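Lipase (Photobacterium sp. M37, PDB 2ORY) probably catalyses the hydrolysis of triacylglycerols, as a cold-adapted class 3 lipase of the alpha/beta hydrolase superfamily. Local coordinates at residues D51-W56 / Q77-E82; W44-E49 / M323-L328; S108-W113 / K279-K284; W100-F105 / A269-M274. One frame throughout, in Å; residues are numbered along the deposited sequence.

Contact 1: D51-W56 / Q77-E82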
# COMPACT_ATOMS: atom_id res chain seq x y z
N ASP A 51 13.15 -19.10 -5.55
CA ASP A 51 12.10 -19.99 -5.08
C ASP A 51 11.48 -19.37 -3.86
O ASP A 51 12.07 -19.32 -2.78
CB ASP A 51 12.65 -21.38 -4.76
CG ASP A 51 12.12 -22.45 -5.71
OD1 ASP A 51 10.88 -22.65 -5.74
OD2 ASP A 51 12.93 -23.09 -6.41
N TRP A 52 10.26 -18.88 -4.04
CA TRP A 52 9.56 -18.22 -2.96
C TRP A 52 8.55 -19.14 -2.32
O TRP A 52 8.03 -20.05 -2.96
CB TRP A 52 8.87 -16.99 -3.51
CG TRP A 52 9.81 -16.06 -4.19
CD1 TRP A 52 10.14 -16.05 -5.52
CD2 TRP A 52 10.49 -14.94 -3.60
NE1 TRP A 52 10.97 -14.98 -5.79
CE2 TRP A 52 11.20 -14.29 -4.63
CE3 TRP A 52 10.55 -14.42 -2.30
CZ2 TRP A 52 11.97 -13.15 -4.41
CZ3 TRP A 52 11.32 -13.28 -2.07
CH2 TRP A 52 12.02 -12.65 -3.12
N GLU A 53 8.26 -18.86 -1.05
CA GLU A 53 7.32 -19.64 -0.27
C GLU A 53 6.45 -18.72 0.59
O GLU A 53 6.97 -17.87 1.32
CB GLU A 53 8.09 -20.60 0.65
CG GLU A 53 7.21 -21.47 1.52
CD GLU A 53 6.51 -22.57 0.73
OE1 GLU A 53 5.43 -23.03 1.19
OE2 GLU A 53 7.04 -22.99 -0.33
N VAL A 54 5.14 -18.89 0.51
CA VAL A 54 4.24 -18.09 1.33
C VAL A 54 4.34 -18.77 2.69
O VAL A 54 3.97 -19.92 2.83
CB VAL A 54 2.78 -18.17 0.81
CG1 VAL A 54 1.85 -17.38 1.74
CG2 VAL A 54 2.72 -17.61 -0.61
N VAL A 55 4.86 -18.05 3.68
CA VAL A 55 5.04 -18.60 5.02
C VAL A 55 4.10 -18.02 6.09
O VAL A 55 4.09 -18.47 7.23
CB VAL A 55 6.51 -18.43 5.47
CG1 VAL A 55 7.41 -19.31 4.60
CG2 VAL A 55 6.93 -16.97 5.34
N TRP A 56 3.32 -17.01 5.73
CA TRP A 56 2.35 -16.46 6.68
C TRP A 56 1.23 -15.81 5.89
O TRP A 56 1.48 -14.94 5.05
CB TRP A 56 2.97 -15.42 7.60
CG TRP A 56 1.98 -14.98 8.66
CD1 TRP A 56 1.85 -15.51 9.90
CD2 TRP A 56 1.04 -13.90 8.58
NE1 TRP A 56 0.90 -14.82 10.61
CE2 TRP A 56 0.39 -13.83 9.82
CE3 TRP A 56 0.69 -12.99 7.57
CZ2 TRP A 56 -0.60 -12.87 10.10
CZ3 TRP A 56 -0.30 -12.03 7.85
CH2 TRP A 56 -0.93 -11.98 9.11
N GLN A 77 8.77 -15.77 1.88
CA GLN A 77 10.15 -15.98 2.29
C GLN A 77 10.93 -16.57 1.11
O GLN A 77 10.47 -17.51 0.47
CB GLN A 77 10.22 -16.95 3.47
CG GLN A 77 11.64 -17.31 3.89
CD GLN A 77 11.71 -18.31 5.03
OE1 GLN A 77 12.78 -18.56 5.59
NE2 GLN A 77 10.56 -18.88 5.40
N LYS A 78 12.09 -15.99 0.83
CA LYS A 78 12.94 -16.49 -0.24
C LYS A 78 13.59 -17.81 0.20
O LYS A 78 14.31 -17.83 1.20
CB LYS A 78 14.02 -15.47 -0.58
CG LYS A 78 15.22 -16.05 -1.33
CD LYS A 78 15.41 -15.43 -2.70
CE LYS A 78 15.82 -13.97 -2.61
NZ LYS A 78 16.18 -13.43 -3.95
N LYS A 79 13.34 -18.90 -0.53
CA LYS A 79 13.91 -20.21 -0.18
C LYS A 79 15.43 -20.15 -0.11
O LYS A 79 16.07 -19.39 -0.84
CB LYS A 79 13.54 -21.26 -1.23
CG LYS A 79 12.09 -21.73 -1.23
CD LYS A 79 11.76 -22.48 0.05
CE LYS A 79 10.66 -23.50 -0.20
NZ LYS A 79 11.10 -24.60 -1.11
N GLY A 80 16.02 -20.96 0.76
CA GLY A 80 17.46 -20.96 0.89
C GLY A 80 18.00 -19.77 1.65
O GLY A 80 18.63 -19.92 2.70
N ALA A 81 17.76 -18.57 1.13
CA ALA A 81 18.23 -17.36 1.79
C ALA A 81 17.72 -17.34 3.22
O ALA A 81 16.51 -17.36 3.46
CB ALA A 81 17.72 -16.14 1.05
N GLU A 82 18.64 -17.32 4.17
CA GLU A 82 18.26 -17.30 5.58
C GLU A 82 17.79 -15.91 5.97
O GLU A 82 18.47 -14.91 5.71
CB GLU A 82 19.45 -17.72 6.45
CG GLU A 82 19.87 -19.17 6.22
CD GLU A 82 21.09 -19.59 7.04
OE1 GLU A 82 21.49 -18.83 7.95
OE2 GLU A 82 21.64 -20.68 6.76
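Val55 lies across the side chain of Gln77 at about a right angle, CG1 of Val55 3.3 Å from NE2 of Gln77, just where the hairpin of strands 52-63 and 66-78 is broken by a classic beta bulge: Val55 and Trp56 both face Val75. Strand 52-63 is the outermost on its side of the central mixed sheet.

Next to the bulge Glu53 and Gln77 form an antiparallel hydrogen-bonded pair. N of Gln77 is 2.8 Å from O of Glu53, and N of Glu53 is 3.0 Å from O of Gln77. On the Glu53 face the Lys79 chain crosses the glutamate, its NZ 4.4 Å from OE2 of Glu53, too far for a salt bridge.

Trp52 and Lys78 form the non-hydrogen-bonded pair that follows, and here the aliphatic part of the lysine lies against the indole. CD of Lys78 sits over one face of the ring, and the amine beyond it makes a salt bridge with Asp50. Phe12 meets the same indole edge-to-face, so this tryptophan also joins the hairpin to helix 5-15. With CG of Trp52 anti to the carbonyl carbon (chi1 -56°), the six-membered part of the indole reaches the other strand, where CE3 of Trp52 is 3.8 Å from CA of Lys78.

Contact 2: W44-E49 / M323-L328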
# COMPACT_ATOMS: atom_id res chain seq x y z
N TRP A 44 4.80 -16.36 -12.87
CA TRP A 44 5.13 -14.95 -13.14
C TRP A 44 6.63 -14.82 -13.38
O TRP A 44 7.43 -15.34 -12.59
CB TRP A 44 4.73 -14.08 -11.95
CG TRP A 44 3.25 -13.81 -11.80
CD1 TRP A 44 2.22 -14.63 -12.15
CD2 TRP A 44 2.66 -12.66 -11.19
NE1 TRP A 44 1.02 -14.07 -11.79
CE2 TRP A 44 1.26 -12.86 -11.19
CE3 TRP A 44 3.17 -11.48 -10.63
CZ2 TRP A 44 0.36 -11.93 -10.66
CZ3 TRP A 44 2.28 -10.55 -10.09
CH2 TRP A 44 0.90 -10.78 -10.11
N LYS A 45 7.01 -14.13 -14.45
CA LYS A 45 8.43 -13.95 -14.78
C LYS A 45 9.28 -13.53 -13.57
O LYS A 45 10.21 -14.23 -13.17
CB LYS A 45 8.59 -12.93 -15.90
CG LYS A 45 8.05 -13.34 -17.26
CD LYS A 45 8.43 -12.29 -18.31
CE LYS A 45 7.70 -12.49 -19.63
NZ LYS A 45 8.02 -11.44 -20.65
N PRO A 46 8.98 -12.36 -12.97
CA PRO A 46 9.75 -11.90 -11.82
C PRO A 46 9.95 -12.89 -10.67
O PRO A 46 10.87 -12.75 -9.87
CB PRO A 46 9.00 -10.63 -11.40
CG PRO A 46 7.62 -10.89 -11.84
CD PRO A 46 7.81 -11.49 -13.20
N PHE A 47 9.09 -13.91 -10.59
CA PHE A 47 9.22 -14.88 -9.51
C PHE A 47 9.94 -16.17 -9.94
O PHE A 47 10.10 -17.08 -9.13
CB PHE A 47 7.83 -15.26 -8.95
CG PHE A 47 7.02 -14.09 -8.45
CD1 PHE A 47 7.61 -13.06 -7.72
CD2 PHE A 47 5.64 -14.04 -8.68
CE1 PHE A 47 6.84 -11.98 -7.23
CE2 PHE A 47 4.87 -12.97 -8.20
CZ PHE A 47 5.48 -11.94 -7.47
N GLN A 48 10.39 -16.24 -11.18
CA GLN A 48 11.06 -17.44 -11.68
C GLN A 48 12.57 -17.49 -11.42
O GLN A 48 13.20 -18.53 -11.64
CB GLN A 48 10.80 -17.60 -13.18
CG GLN A 48 9.33 -17.77 -13.54
CD GLN A 48 9.08 -17.69 -15.05
OE1 GLN A 48 9.54 -16.77 -15.72
NE2 GLN A 48 8.33 -18.66 -15.57
N GLU A 49 13.14 -16.39 -10.96
CA GLU A 49 14.57 -16.35 -10.72
C GLU A 49 14.97 -16.82 -9.32
O GLU A 49 16.15 -16.87 -8.99
CB GLU A 49 15.08 -14.93 -10.96
CG GLU A 49 14.59 -14.33 -12.28
CD GLU A 49 15.19 -12.97 -12.57
OE1 GLU A 49 15.07 -12.06 -11.72
OE2 GLU A 49 15.78 -12.81 -13.67
N MET A 323 4.41 -4.27 -17.81
CA MET A 323 3.17 -4.64 -18.49
C MET A 323 3.14 -6.11 -18.90
O MET A 323 2.13 -6.78 -18.72
CB MET A 323 2.96 -3.74 -19.71
CG MET A 323 2.54 -2.32 -19.37
SD MET A 323 1.03 -2.32 -18.36
CE MET A 323 -0.23 -2.07 -19.60
N ASP A 324 4.23 -6.61 -19.44
CA ASP A 324 4.25 -8.00 -19.87
C ASP A 324 4.59 -8.93 -18.73
O ASP A 324 4.58 -10.15 -18.89
CB ASP A 324 5.26 -8.18 -21.00
CG ASP A 324 4.89 -7.38 -22.23
OD1 ASP A 324 5.81 -7.04 -23.01
OD2 ASP A 324 3.69 -7.08 -22.42
N ASP A 325 4.87 -8.35 -17.56
CA ASP A 325 5.25 -9.12 -16.39
C ASP A 325 4.18 -9.33 -15.32
O ASP A 325 4.23 -10.32 -14.57
CB ASP A 325 6.48 -8.49 -15.75
CG ASP A 325 7.70 -8.58 -16.64
OD1 ASP A 325 8.19 -9.71 -16.84
OD2 ASP A 325 8.16 -7.52 -17.14
N ILE A 326 3.21 -8.41 -15.24
CA ILE A 326 2.12 -8.47 -14.27
C ILE A 326 0.76 -8.59 -14.97
O ILE A 326 0.27 -7.63 -15.56
CB ILE A 326 2.15 -7.23 -13.38
CG1 ILE A 326 3.47 -7.22 -12.59
CG2 ILE A 326 0.92 -7.17 -12.49
CD1 ILE A 326 3.67 -6.02 -11.68
N PRO A 327 0.13 -9.78 -14.88
CA PRO A 327 -1.17 -10.13 -15.48
C PRO A 327 -2.36 -9.41 -14.89
O PRO A 327 -3.15 -10.01 -14.16
CB PRO A 327 -1.24 -11.63 -15.27
CG PRO A 327 -0.59 -11.79 -13.94
CD PRO A 327 0.61 -10.87 -14.02
N LEU A 328 -2.50 -8.15 -15.24
CA LEU A 328 -3.58 -7.32 -14.72
C LEU A 328 -4.96 -7.92 -14.89
O LEU A 328 -5.70 -8.07 -13.91
CB LEU A 328 -3.52 -5.94 -15.38
CG LEU A 328 -2.27 -5.12 -15.05
CD1 LEU A 328 -2.26 -3.87 -15.90
CD2 LEU A 328 -2.23 -4.77 -13.55
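The N-cap residue of helix 328-332, Pro327, presses its ring onto the indole of Trp44, in the loop that leads from helix 30-43 to strand 52-63. Pro327 is also the centre of an inverse gamma turn. Its CD sits over the face of the tryptophan, 3.7 Å from the centroid of the six-membered ring and 19° off the normal, a CH-pi contact; CG lies nearer the junction with the five-membered ring, 3.4 Å from CZ2 of Trp44. Ile326 adds a looser touch, its CG2 4.3 Å from CH2 of the indole, and Ile331 of helix 328-332 also packs on Trp44.

On the outer side the extended Lys45 chain crosses Asp325 at about a right angle, bringing its CD to 3.0 Å from OD1 of Asp325. The amine passes on, with NZ of Lys45 4.2 Å from OD1 of Asp325, beyond a salt bridge. That oxygen is hydrogen-bonded to the phenol of Tyr3, near the start of the chain.

No hydrogen bond joins the two loops directly. The contact therefore rests on van der Waals packing, the proline-indole overlap and the aliphatic part of Lys45 against Asp325, with long-range charge attraction probably adding a little.

Contact 3: S108-W113 / K279-K284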
# COMPACT_ATOMS: atom_id res chain seq x y z
N SER A 108 -10.42 13.10 9.39
CA SER A 108 -10.65 14.37 10.09
C SER A 108 -10.26 14.29 11.56
O SER A 108 -10.04 15.32 12.20
CB SER A 108 -12.12 14.81 9.94
OG SER A 108 -13.01 13.74 10.23
N ALA A 109 -10.16 13.08 12.09
CA ALA A 109 -9.75 12.86 13.47
C ALA A 109 -8.39 12.17 13.43
O ALA A 109 -8.13 11.39 12.52
CB ALA A 109 -10.79 11.97 14.20
N MET A 110 -7.53 12.45 14.40
CA MET A 110 -6.19 11.83 14.41
C MET A 110 -5.77 11.28 15.76
O MET A 110 -6.29 11.69 16.80
CB MET A 110 -5.14 12.85 13.94
CG MET A 110 -5.43 13.46 12.57
SD MET A 110 -4.18 14.64 12.01
CE MET A 110 -2.99 13.50 11.17
N LYS A 111 -4.83 10.34 15.72
CA LYS A 111 -4.27 9.72 16.93
C LYS A 111 -2.75 9.92 16.97
O LYS A 111 -2.06 9.86 15.95
CB LYS A 111 -4.61 8.23 16.98
CG LYS A 111 -5.96 7.94 17.63
CD LYS A 111 -6.25 6.45 17.73
CE LYS A 111 -7.41 6.16 18.69
NZ LYS A 111 -8.67 6.88 18.34
N LYS A 112 -2.22 10.16 18.16
CA LYS A 112 -0.79 10.36 18.25
C LYS A 112 -0.13 9.01 18.03
O LYS A 112 -0.66 7.97 18.46
CB LYS A 112 -0.39 10.95 19.61
CG LYS A 112 -0.57 10.03 20.79
CD LYS A 112 0.63 10.08 21.73
CE LYS A 112 0.81 11.45 22.37
NZ LYS A 112 2.13 11.54 23.08
N TRP A 113 0.98 9.02 17.30
CA TRP A 113 1.74 7.82 17.02
C TRP A 113 2.07 7.21 18.39
O TRP A 113 2.70 7.85 19.24
CB TRP A 113 3.02 8.18 16.27
CG TRP A 113 3.89 7.02 15.94
CD1 TRP A 113 5.17 6.81 16.35
CD2 TRP A 113 3.57 5.94 15.04
NE1 TRP A 113 5.67 5.66 15.77
CE2 TRP A 113 4.71 5.11 14.97
CE3 TRP A 113 2.42 5.59 14.31
CZ2 TRP A 113 4.75 3.95 14.18
CZ3 TRP A 113 2.46 4.43 13.52
CH2 TRP A 113 3.62 3.63 13.46
N LYS A 279 -8.05 20.62 6.66
CA LYS A 279 -7.41 21.91 6.80
C LYS A 279 -6.83 22.05 8.21
O LYS A 279 -7.54 21.86 9.21
CB LYS A 279 -8.44 23.02 6.57
CG LYS A 279 -7.88 24.43 6.62
CD LYS A 279 -8.90 25.45 6.07
CE LYS A 279 -8.30 26.86 5.99
NZ LYS A 279 -9.23 27.86 5.37
N GLY A 280 -5.55 22.38 8.30
CA GLY A 280 -4.92 22.54 9.60
C GLY A 280 -4.37 21.25 10.17
O GLY A 280 -3.73 21.27 11.22
N LYS A 281 -4.60 20.13 9.50
CA LYS A 281 -4.12 18.83 9.98
C LYS A 281 -2.63 18.62 9.67
O LYS A 281 -1.99 17.75 10.26
CB LYS A 281 -4.92 17.70 9.33
CG LYS A 281 -6.02 17.12 10.19
CD LYS A 281 -7.10 18.12 10.45
CE LYS A 281 -8.26 17.45 11.15
NZ LYS A 281 -9.35 18.41 11.42
N LYS A 282 -2.12 19.40 8.74
CA LYS A 282 -0.72 19.34 8.32
C LYS A 282 -0.31 17.96 7.80
O LYS A 282 0.79 17.47 8.09
CB LYS A 282 0.18 19.76 9.48
CG LYS A 282 -0.07 21.18 9.96
CD LYS A 282 1.00 21.64 10.94
CE LYS A 282 1.07 20.77 12.20
NZ LYS A 282 2.14 21.24 13.14
N TYR A 283 -1.21 17.35 7.02
CA TYR A 283 -0.97 16.05 6.42
C TYR A 283 0.19 16.19 5.45
O TYR A 283 0.23 17.15 4.67
CB TYR A 283 -2.23 15.56 5.69
CG TYR A 283 -3.19 14.76 6.56
CD1 TYR A 283 -4.41 15.29 6.96
CD2 TYR A 283 -2.85 13.47 7.00
CE1 TYR A 283 -5.27 14.56 7.77
CE2 TYR A 283 -3.70 12.74 7.82
CZ TYR A 283 -4.91 13.29 8.20
OH TYR A 283 -5.75 12.56 8.99
N LYS A 284 1.12 15.25 5.47
CA LYS A 284 2.28 15.33 4.59
C LYS A 284 2.84 13.96 4.20
O LYS A 284 2.86 13.02 4.99
CB LYS A 284 3.41 16.14 5.24
CG LYS A 284 4.56 16.39 4.28
CD LYS A 284 5.62 17.34 4.82
CE LYS A 284 6.65 16.60 5.65
NZ LYS A 284 7.86 17.47 5.94
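Met110 sets its thioether against the ring of Tyr283, a Met-aromatic contact that ties the little two-stranded antiparallel sheet of strands 110-112 and 124-126 to the loop following helix 265-278. The two side chains come from opposite directions. SD of Met110 is 4.7 Å from the centroid of the Tyr283 ring and 33° off its normal, so the sulfur stands obliquely to the aromatic system. A bend at the last torsion of the methionine (chi3 88°) swings the methyl group in toward the phenol end, where CE of Met110 lies 3.5 Å from CE2 of Tyr283. Nearer the backbone, CG of Met110 lies 3.7 Å from OH of Tyr283.

That phenol is held from elsewhere: OH of Tyr283 is hydrogen-bonded to the carbonyl oxygen of Val107, just ahead of Ser108, while the side chain of Tyr283 also touches Ser126 on the partner strand. The hydrogen bond holds the phenol end of the ring.

Lys281 packs on Met110 with its aliphatic part. Its CG is 3.6 Å from SD of Met110, and a bend at chi2 (66°) then turns the chain away from the sulfur, toward the carbonyl of Ser108. The amine makes a weak hydrogen bond back to the carbonyl oxygen of Glu277. Its approach to the Ser108 carbonyl has too poor an angle for a hydrogen bond, and there the nearer atom is a carbon: CE of Lys281 lies 3.0 Å from O of Ser108.

Contact 4: W100-F105 / A269-M274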
# COMPACT_ATOMS: atom_id res chain seq x y z
N TRP A 100 -13.53 4.92 -1.74
CA TRP A 100 -12.70 4.60 -0.58
C TRP A 100 -11.74 5.71 -0.14
O TRP A 100 -11.31 5.73 1.01
CB TRP A 100 -11.94 3.29 -0.77
CG TRP A 100 -10.91 3.30 -1.85
CD1 TRP A 100 -11.07 2.90 -3.15
CD2 TRP A 100 -9.55 3.80 -1.76
NE1 TRP A 100 -9.92 3.12 -3.86
CE2 TRP A 100 -8.97 3.67 -3.04
CE3 TRP A 100 -8.79 4.35 -0.72
CZ2 TRP A 100 -7.64 4.07 -3.31
CZ3 TRP A 100 -7.47 4.74 -0.99
CH2 TRP A 100 -6.92 4.60 -2.28
N LEU A 101 -11.39 6.62 -1.04
CA LEU A 101 -10.48 7.71 -0.70
C LEU A 101 -11.21 9.05 -0.41
O LEU A 101 -11.14 9.57 0.70
CB LEU A 101 -9.44 7.90 -1.81
CG LEU A 101 -8.45 9.06 -1.58
CD1 LEU A 101 -7.53 8.69 -0.42
CD2 LEU A 101 -7.64 9.33 -2.84
N PHE A 102 -11.90 9.60 -1.40
CA PHE A 102 -12.61 10.87 -1.19
C PHE A 102 -13.65 10.84 -0.05
O PHE A 102 -13.84 11.84 0.63
CB PHE A 102 -13.33 11.32 -2.46
CG PHE A 102 -12.41 11.75 -3.57
CD1 PHE A 102 -11.04 11.56 -3.49
CD2 PHE A 102 -12.94 12.35 -4.71
CE1 PHE A 102 -10.20 11.96 -4.52
CE2 PHE A 102 -12.12 12.75 -5.75
CZ PHE A 102 -10.74 12.56 -5.66
N ASN A 103 -14.34 9.72 0.13
CA ASN A 103 -15.36 9.66 1.18
C ASN A 103 -14.86 9.15 2.54
O ASN A 103 -15.66 8.70 3.37
CB ASN A 103 -16.54 8.81 0.71
CG ASN A 103 -17.39 9.52 -0.31
OD1 ASN A 103 -18.37 10.17 0.03
ND2 ASN A 103 -17.00 9.40 -1.57
N ASP A 104 -13.56 9.22 2.78
CA ASP A 104 -12.99 8.77 4.05
C ASP A 104 -13.23 9.75 5.21
O ASP A 104 -12.54 10.76 5.34
CB ASP A 104 -11.50 8.54 3.87
CG ASP A 104 -10.86 7.84 5.04
OD1 ASP A 104 -9.67 7.49 4.93
OD2 ASP A 104 -11.55 7.64 6.07
N PHE A 105 -14.20 9.45 6.07
CA PHE A 105 -14.52 10.32 7.20
C PHE A 105 -13.39 10.34 8.21
O PHE A 105 -13.13 11.35 8.86
CB PHE A 105 -15.74 9.81 7.96
CG PHE A 105 -17.05 10.32 7.45
CD1 PHE A 105 -17.58 9.83 6.27
CD2 PHE A 105 -17.77 11.24 8.20
CE1 PHE A 105 -18.83 10.26 5.84
CE2 PHE A 105 -19.02 11.67 7.78
CZ PHE A 105 -19.55 11.18 6.59
N ALA A 269 -17.16 18.75 -5.49
CA ALA A 269 -17.71 18.98 -4.15
C ALA A 269 -16.96 18.11 -3.12
O ALA A 269 -16.66 18.56 -2.02
CB ALA A 269 -19.22 18.66 -4.12
N LEU A 270 -16.67 16.85 -3.49
CA LEU A 270 -15.95 15.96 -2.57
C LEU A 270 -14.54 16.50 -2.32
O LEU A 270 -14.07 16.51 -1.18
CB LEU A 270 -15.88 14.53 -3.12
CG LEU A 270 -17.09 13.64 -2.84
CD1 LEU A 270 -17.08 12.38 -3.68
CD2 LEU A 270 -17.07 13.29 -1.38
N ILE A 271 -13.87 16.95 -3.37
CA ILE A 271 -12.53 17.51 -3.23
C ILE A 271 -12.55 18.68 -2.24
O ILE A 271 -11.73 18.74 -1.32
CB ILE A 271 -11.97 18.03 -4.57
CG1 ILE A 271 -11.81 16.87 -5.55
CG2 ILE A 271 -10.64 18.72 -4.35
CD1 ILE A 271 -10.74 15.93 -5.15
N ARG A 272 -13.47 19.62 -2.44
CA ARG A 272 -13.58 20.77 -1.53
C ARG A 272 -13.88 20.32 -0.11
O ARG A 272 -13.34 20.88 0.84
CB ARG A 272 -14.66 21.76 -1.99
CG ARG A 272 -14.32 22.51 -3.27
CD ARG A 272 -15.18 23.75 -3.43
NE ARG A 272 -16.62 23.46 -3.38
CZ ARG A 272 -17.30 22.88 -4.36
NH1 ARG A 272 -16.69 22.53 -5.48
NH2 ARG A 272 -18.60 22.67 -4.24
N ALA A 273 -14.74 19.32 0.04
CA ALA A 273 -15.03 18.83 1.39
C ALA A 273 -13.74 18.24 2.02
O ALA A 273 -13.45 18.50 3.19
CB ALA A 273 -16.13 17.78 1.34
N MET A 274 -12.97 17.46 1.26
CA MET A 274 -11.71 16.88 1.75
C MET A 274 -10.75 17.99 2.21
O MET A 274 -10.10 17.86 3.26
CB MET A 274 -11.00 16.09 0.64
CG MET A 274 -11.65 14.78 0.23
SD MET A 274 -11.09 14.21 -1.40
CE MET A 274 -9.44 13.58 -0.99
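Phe102 pushes its ring into helix 265-278, where Leu270, Ile271 and Met274 receive it along one helical flank. Its CG is anti to the carbonyl carbon, and the ring has an uncommon rotation: chi2 is 9°, so the ring plane nearly contains CA. Turned this way, its different atoms each find a different partner. CD1 of Phe102 lies 3.4 Å from SD of Met274, and the sulfur is 3.9 Å from the ring centroid at 32° off the normal, an oblique Met-aromatic contact. A bend at the last torsion of Met274 lets its methyl follow, with CE 3.6 Å from CD1 of Phe102.

At the far end of the ring the closest carbon belongs to Ile271. Its longer branch bends at chi2 (-68°), which brings CD1 of Ile271 to 3.4 Å from CZ of Phe102. Leu270 approaches from the same side of the ring, more loosely, its CB 4.0 Å from CD2 of Phe102, and lays both methyl groups on Asn103, CD1 also nearing CB of Phe102. That amide crosses the leucine at about a right angle: CD1 of Leu270 is 3.7 Å from ND2 of Asn103, which is hydrogen-bonded to the carbonyl oxygen of Ser98.

No hydrogen bond crosses here; mostly apolar and Met-aromatic packing joins the C-terminal part of helix 97-102, which has a wider pi-type turn, and Asn103 just after it to helix 265-278. Ile271 also touches Leu250, in a loop; elsewhere on helix 97-102, Trp100 touches Ser174 and Leu101 touches Trp242.

In the fold
The four contacts form two groups on opposite sides of the chain's centre. Contacts 1 and 2 have centres 18 Å apart and touch, CD1 of Trp52 lying 3.8 Å from O of Phe47; contact 1 is nested in the long loop that contact 2 closes between the early and late parts of the chain. Contacts 3 and 4 have centres 15 Å apart and interleave along the sequence, helix 97-102 being followed by strand 110-112. Between the groups, contacts 2 and 4 stand about 15 Å apart at their nearest atoms. Contact 4 borders the probable catalytic centre: Trp100, in its first segment, touches Ser174, the likely nucleophile of a Ser174-His312-Asp236 triad.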